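Local coordinates for protein putative DD-carboxypeptidase TP_0574 (Treponema pallidum, PDB 1O75) that binds penicillin and has zinc-stimulated carboxypeptidase activity on synthetic depsipeptides, possibly trimming peptidoglycan as a D,D-carboxypeptidase, at residues P159-A170 with T186-E195. The protein carries 2 engineered substitutions. Residues are numbered along the deposited sequence; the frame is centred on the assembly and turned at random.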
ATOM      1  N   PRO B 159      22.734  18.460 -13.576  1.00 32.91           N
ATOM      2  CA  PRO B 159      24.179  18.707 -13.535  1.00 32.78           C
ATOM      3  C   PRO B 159      24.683  19.169 -14.904  1.00 35.66           C
ATOM      4  O   PRO B 159      24.482  18.493 -15.927  1.00 33.36           O
ATOM      5  CB  PRO B 159      24.755  17.362 -13.108  1.00 31.37           C
ATOM      6  CG  PRO B 159      23.779  16.377 -13.692  1.00 32.26           C
ATOM      7  CD  PRO B 159      22.437  17.025 -13.430  1.00 31.50           C
ATOM      8  N   VAL B 160      25.322  20.337 -14.930  1.00 36.54           N
ATOM      9  CA  VAL B 160      25.824  20.870 -16.190  1.00 37.26           C
ATOM     10  C   VAL B 160      27.273  21.355 -16.174  1.00 39.06           C
ATOM     11  O   VAL B 160      27.864  21.596 -15.108  1.00 37.23           O
ATOM     12  CB  VAL B 160      24.943  22.041 -16.704  1.00 37.70           C
ATOM     13  CG1 VAL B 160      23.553  21.534 -17.084  1.00 36.02           C
ATOM     14  CG2 VAL B 160      24.839  23.143 -15.635  1.00 39.22           C
ATOM     15  N   ALA B 161      27.833  21.458 -17.378  1.00 40.04           N
ATOM     16  CA  ALA B 161      29.190  21.970 -17.607  1.00 41.31           C
ATOM     17  C   ALA B 161      28.901  23.200 -18.449  1.00 42.38           C
ATOM     18  O   ALA B 161      28.264  23.095 -19.501  1.00 42.47           O
ATOM     19  CB  ALA B 161      30.030  20.976 -18.396  1.00 39.61           C
ATOM     20  N   VAL B 162      29.342  24.364 -17.978  1.00 42.94           N
ATOM     21  CA  VAL B 162      29.081  25.622 -18.665  1.00 44.96           C
ATOM     22  C   VAL B 162      30.376  26.297 -19.115  1.00 47.44           C
ATOM     23  O   VAL B 162      31.244  26.596 -18.295  1.00 47.07           O
ATOM     24  CB  VAL B 162      28.312  26.610 -17.736  1.00 45.32           C
ATOM     25  CG1 VAL B 162      28.062  27.936 -18.449  1.00 44.55           C
ATOM     26  CG2 VAL B 162      26.995  25.990 -17.295  1.00 45.61           C
ATOM     27  N   PRO B 163      30.518  26.536 -20.428  1.00 49.14           N
ATOM     28  CA  PRO B 163      31.729  27.184 -20.940  1.00 51.39           C
ATOM     29  C   PRO B 163      31.772  28.612 -20.409  1.00 52.42           C
ATOM     30  O   PRO B 163      30.735  29.260 -20.269  1.00 51.22           O
ATOM     31  CB  PRO B 163      31.536  27.146 -22.458  1.00 50.46           C
ATOM     32  CG  PRO B 163      30.564  26.006 -22.668  1.00 51.54           C
ATOM     33  CD  PRO B 163      29.601  26.198 -21.529  1.00 48.75           C
ATOM     34  N   HIS B 164      32.974  29.092 -20.119  1.00 55.51           N
ATOM     35  CA  HIS B 164      33.162  30.442 -19.604  1.00 58.16           C
ATOM     36  C   HIS B 164      32.321  31.506 -20.315  1.00 57.77           C
ATOM     37  O   HIS B 164      31.645  32.299 -19.669  1.00 58.52           O
ATOM     38  CB  HIS B 164      34.639  30.828 -19.693  1.00 62.41           C
ATOM     39  CG  HIS B 164      34.936  32.172 -19.112  1.00 65.46           C
ATOM     40  ND1 HIS B 164      34.939  32.409 -17.755  1.00 66.99           N
ATOM     41  CD2 HIS B 164      35.180  33.364 -19.706  1.00 66.51           C
ATOM     42  CE1 HIS B 164      35.167  33.692 -17.537  1.00 67.39           C
ATOM     43  NE2 HIS B 164      35.316  34.294 -18.704  1.00 67.42           N
ATOM     44  N   GLU B 165      32.357  31.526 -21.639  1.00 57.70           N
ATOM     45  CA  GLU B 165      31.595  32.517 -22.395  1.00 58.66           C
ATOM     46  C   GLU B 165      30.088  32.461 -22.172  1.00 57.99           C
ATOM     47  O   GLU B 165      29.379  33.433 -22.444  1.00 56.72           O
ATOM     48  CB  GLU B 165      31.870  32.380 -23.896  1.00 60.83           C
ATOM     49  CG  GLU B 165      31.620  30.983 -24.455  1.00 63.57           C
ATOM     50  CD  GLU B 165      32.858  30.104 -24.393  1.00 65.78           C
ATOM     51  OE1 GLU B 165      33.478  30.002 -23.313  1.00 65.94           O
ATOM     52  OE2 GLU B 165      33.216  29.509 -25.435  1.00 68.26           O
ATOM     53  N   LEU B 166      29.591  31.326 -21.686  1.00 56.91           N
ATOM     54  CA  LEU B 166      28.154  31.179 -21.465  1.00 56.27           C
ATOM     55  C   LEU B 166      27.725  31.368 -20.015  1.00 55.96           C
ATOM     56  O   LEU B 166      26.541  31.522 -19.722  1.00 55.03           O
ATOM     57  CB  LEU B 166      27.699  29.802 -21.958  1.00 55.86           C
ATOM     58  CG  LEU B 166      27.822  29.602 -23.468  1.00 56.18           C
ATOM     59  CD1 LEU B 166      27.394  28.196 -23.850  1.00 56.67           C
ATOM     60  CD2 LEU B 166      26.955  30.632 -24.175  1.00 55.73           C
ATOM     61  N   LYS B 167      28.704  31.350 -19.120  1.00 55.94           N
ATOM     62  CA  LYS B 167      28.478  31.481 -17.690  1.00 56.85           C
ATOM     63  C   LYS B 167      27.417  32.502 -17.294  1.00 56.85           C
ATOM     64  O   LYS B 167      26.604  32.243 -16.410  1.00 55.89           O
ATOM     65  CB  LYS B 167      29.800  31.819 -17.006  1.00 58.41           C
ATOM     66  CG  LYS B 167      29.784  31.676 -15.503  1.00 61.33           C
ATOM     67  CD  LYS B 167      31.188  31.408 -14.985  1.00 62.93           C
ATOM     68  CE  LYS B 167      31.172  31.138 -13.498  1.00 64.88           C
ATOM     69  NZ  LYS B 167      32.508  30.706 -13.014  1.00 67.59           N
ATOM     70  N   GLY B 168      27.415  33.651 -17.965  1.00 56.09           N
ATOM     71  CA  GLY B 168      26.470  34.700 -17.630  1.00 54.57           C
ATOM     72  C   GLY B 168      25.032  34.427 -17.989  1.00 54.19           C
ATOM     73  O   GLY B 168      24.126  34.642 -17.183  1.00 53.52           O
ATOM     74  N   ILE B 169      24.803  33.966 -19.208  1.00 54.62           N
ATOM     75  CA  ILE B 169      23.439  33.689 -19.630  1.00 54.24           C
ATOM     76  C   ILE B 169      22.904  32.477 -18.867  1.00 53.19           C
ATOM     77  O   ILE B 169      21.711  32.391 -18.581  1.00 52.68           O
ATOM     78  CB  ILE B 169      23.370  33.449 -21.147  1.00 55.60           C
ATOM     79  CG1 ILE B 169      21.925  33.205 -21.565  1.00 57.45           C
ATOM     80  CG2 ILE B 169      24.263  32.295 -21.531  1.00 56.87           C
ATOM     81  CD1 ILE B 169      21.713  33.268 -23.054  1.00 62.09           C
ATOM     82  N   ALA B 170      23.808  31.567 -18.520  1.00 51.10           N
ATOM     83  CA  ALA B 170      23.467  30.359 -17.779  1.00 51.05           C
ATOM     84  C   ALA B 170      22.840  30.723 -16.427  1.00 51.50           C
ATOM     85  O   ALA B 170      21.774  30.216 -16.062  1.00 49.61           O
ATOM     86  CB  ALA B 170      24.721  29.522 -17.568  1.00 48.23           C
ATOM     87  N   THR B 186      30.820  13.647 -13.416  1.00 37.34           N
ATOM     88  CA  THR B 186      29.485  13.458 -12.848  1.00 37.08           C
ATOM     89  C   THR B 186      28.534  12.696 -13.767  1.00 34.94           C
ATOM     90  O   THR B 186      28.405  13.026 -14.946  1.00 34.83           O
ATOM     91  CB  THR B 186      28.862  14.810 -12.506  1.00 37.07           C
ATOM     92  OG1 THR B 186      29.663  15.441 -11.498  1.00 37.56           O
ATOM     93  CG2 THR B 186      27.413  14.638 -11.983  1.00 36.70           C
ATOM     94  N   ASN B 187      27.861  11.690 -13.222  1.00 32.98           N
ATOM     95  CA  ASN B 187      26.932  10.913 -14.025  1.00 33.51           C
ATOM     96  C   ASN B 187      25.737  11.756 -14.435  1.00 32.90           C
ATOM     97  O   ASN B 187      25.026  12.290 -13.580  1.00 33.82           O
ATOM     98  CB  ASN B 187      26.445   9.689 -13.247  1.00 32.19           C
ATOM     99  CG  ASN B 187      25.540   8.796 -14.079  1.00 34.06           C
ATOM    100  OD1 ASN B 187      25.850   8.481 -15.233  1.00 32.34           O
ATOM    101  ND2 ASN B 187      24.429   8.367 -13.495  1.00 28.17           N
ATOM    102  N   GLY B 188      25.512  11.887 -15.743  1.00 31.92           N
ATOM    103  CA  GLY B 188      24.364  12.652 -16.208  1.00 28.75           C
ATOM    104  C   GLY B 188      24.678  14.075 -16.603  1.00 29.68           C
ATOM    105  O   GLY B 188      23.783  14.844 -16.939  1.00 28.11           O
ATOM    106  N   LEU B 189      25.961  14.416 -16.583  1.00 30.35           N
ATOM    107  CA  LEU B 189      26.414  15.763 -16.929  1.00 31.26           C
ATOM    108  C   LEU B 189      25.998  16.151 -18.334  1.00 31.15           C
ATOM    109  O   LEU B 189      26.241  15.396 -19.272  1.00 30.35           O
ATOM    110  CB  LEU B 189      27.941  15.833 -16.828  1.00 31.55           C
ATOM    111  CG  LEU B 189      28.592  17.220 -16.950  1.00 34.71           C
ATOM    112  CD1 LEU B 189      28.422  17.996 -15.636  1.00 32.59           C
ATOM    113  CD2 LEU B 189      30.088  17.044 -17.268  1.00 33.16           C
ATOM    114  N   LYS B 190      25.373  17.315 -18.480  1.00 30.94           N
ATOM    115  CA  LYS B 190      24.962  17.818 -19.790  1.00 33.18           C
ATOM    116  C   LYS B 190      25.752  19.104 -20.029  1.00 35.56           C
ATOM    117  O   LYS B 190      25.874  19.941 -19.130  1.00 35.91           O
ATOM    118  CB  LYS B 190      23.463  18.127 -19.834  1.00 31.93           C
ATOM    119  CG  LYS B 190      22.549  16.905 -19.728  1.00 32.66           C
ATOM    120  CD  LYS B 190      21.118  17.373 -19.514  1.00 36.75           C
ATOM    121  CE  LYS B 190      20.137  16.698 -20.413  1.00 39.82           C
ATOM    122  NZ  LYS B 190      20.288  17.069 -21.819  1.00 34.84           N
ATOM    123  N   THR B 191      26.274  19.268 -21.242  1.00 35.53           N
ATOM    124  CA  THR B 191      27.084  20.442 -21.560  1.00 35.84           C
ATOM    125  C   THR B 191      26.311  21.543 -22.281  1.00 35.56           C
ATOM    126  O   THR B 191      25.619  21.306 -23.269  1.00 36.65           O
ATOM    127  CB  THR B 191      28.313  19.994 -22.383  1.00 37.15           C
ATOM    128  OG1 THR B 191      29.069  19.068 -21.587  1.00 38.64           O
ATOM    129  CG2 THR B 191      29.207  21.197 -22.776  1.00 36.13           C
ATOM    130  N   MET B 192      26.397  22.762 -21.762  1.00 36.62           N
ATOM    131  CA  MET B 192      25.694  23.865 -22.402  1.00 38.14           C
ATOM    132  C   MET B 192      26.402  24.084 -23.732  1.00 37.99           C
ATOM    133  O   MET B 192      27.614  24.277 -23.751  1.00 36.69           O
ATOM    134  CB  MET B 192      25.756  25.122 -21.530  1.00 38.86           C
ATOM    135  CG  MET B 192      24.818  26.210 -21.988  1.00 40.66           C
ATOM    136  SD  MET B 192      24.683  27.544 -20.776  1.00 43.29           S
ATOM    137  CE  MET B 192      23.319  28.426 -21.432  1.00 36.48           C
ATOM    138  N   LEU B 193      25.648  24.011 -24.830  1.00 38.17           N
ATOM    139  CA  LEU B 193      26.201  24.153 -26.179  1.00 40.81           C
ATOM    140  C   LEU B 193      26.077  25.564 -26.736  1.00 42.70           C
ATOM    141  O   LEU B 193      26.961  26.036 -27.451  1.00 44.32           O
ATOM    142  CB  LEU B 193      25.504  23.181 -27.138  1.00 38.66           C
ATOM    143  CG  LEU B 193      25.643  21.698 -26.776  1.00 39.26           C
ATOM    144  CD1 LEU B 193      24.673  20.856 -27.597  1.00 37.00           C
ATOM    145  CD2 LEU B 193      27.077  21.270 -27.002  1.00 36.59           C
ATOM    146  N   THR B 194      24.964  26.218 -26.438  1.00 41.76           N
ATOM    147  CA  THR B 194      24.746  27.573 -26.902  1.00 43.02           C
ATOM    148  C   THR B 194      24.008  28.312 -25.801  1.00 44.77           C
ATOM    149  O   THR B 194      23.753  27.757 -24.729  1.00 44.16           O
ATOM    150  CB  THR B 194      23.892  27.625 -28.176  1.00 41.67           C
ATOM    151  OG1 THR B 194      22.567  27.183 -27.876  1.00 42.21           O
ATOM    152  CG2 THR B 194      24.491  26.735 -29.272  1.00 43.68           C
ATOM    153  N   GLU B 195      23.657  29.559 -26.072  1.00 44.56           N
ATOM    154  CA  GLU B 195      22.959  30.379 -25.099  1.00 46.89           C
ATOM    155  C   GLU B 195      21.625  29.761 -24.686  1.00 45.40           C
ATOM    156  O   GLU B 195      21.055  30.124 -23.658  1.00 44.21           O
ATOM    157  CB  GLU B 195      22.712  31.761 -25.696  1.00 49.38           C
ATOM    158  CG  GLU B 195      21.734  31.750 -26.840  1.00 54.80           C
ATOM    159  CD  GLU B 195      21.631  33.101 -27.514  1.00 60.66           C
ATOM    160  OE1 GLU B 195      21.570  34.117 -26.790  1.00 62.56           O
ATOM    161  OE2 GLU B 195      21.605  33.145 -28.765  1.00 63.39           O
TER
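V160 and A161 pair in parallel with K190 and T191, where the end of the long strand 143-163 takes on the short strand 190-194 in the mixed sheet of the Tp47 N-terminal region; fifteen residues, beginning with the end of helix 167-173, connect the two segments. Three backbone hydrogen bonds join the strands: K190 N to P159 O (2.9 Å), A161 N to K190 O (3.0 Å) and M192 N to A161 O (3.0 Å), the last with a nearly straight N-H...O angle of 170°. On its other edge strand 143-163 is bonded to strand 8-16, through V160 to G11 and V162 to S9.

Side chains leave the paired strands on two faces. On one, A161 CB meets T191 OG1 and L189 CD2, while L189 CD1 lies against the backbone carbon of V160. On the other, V160 and K190 point the same way; the lysine chain, bent at its last two torsions, carries NZ off to a salt bridge with E24 and to the carbonyls of Y20 and S199.

Past the pairing, M192 packs between the end of the strand and the residues leading into and forming helix 167-173. With CG anti to the backbone N (chi1 -168°) and the rest of the chain extended, it runs side by side with V162: CG touches L166 CD1 (3.7 Å), SD rests on A170 CB (3.8 Å), and CE reaches I169 CG2 (4.0 Å). F198 also packs on M192. P163 crosses M192 at about a right angle, its CD against CB. Beyond M192, I169 CD1 lies against E195 CB, and L166 CD2 by E195 N.

At the P159 end of the pairing, T186 to L189 form a type II beta turn, G188 and L189 both face K202 as a G1 beta bulge, and P159 CG sits 3.6 Å from G188 O.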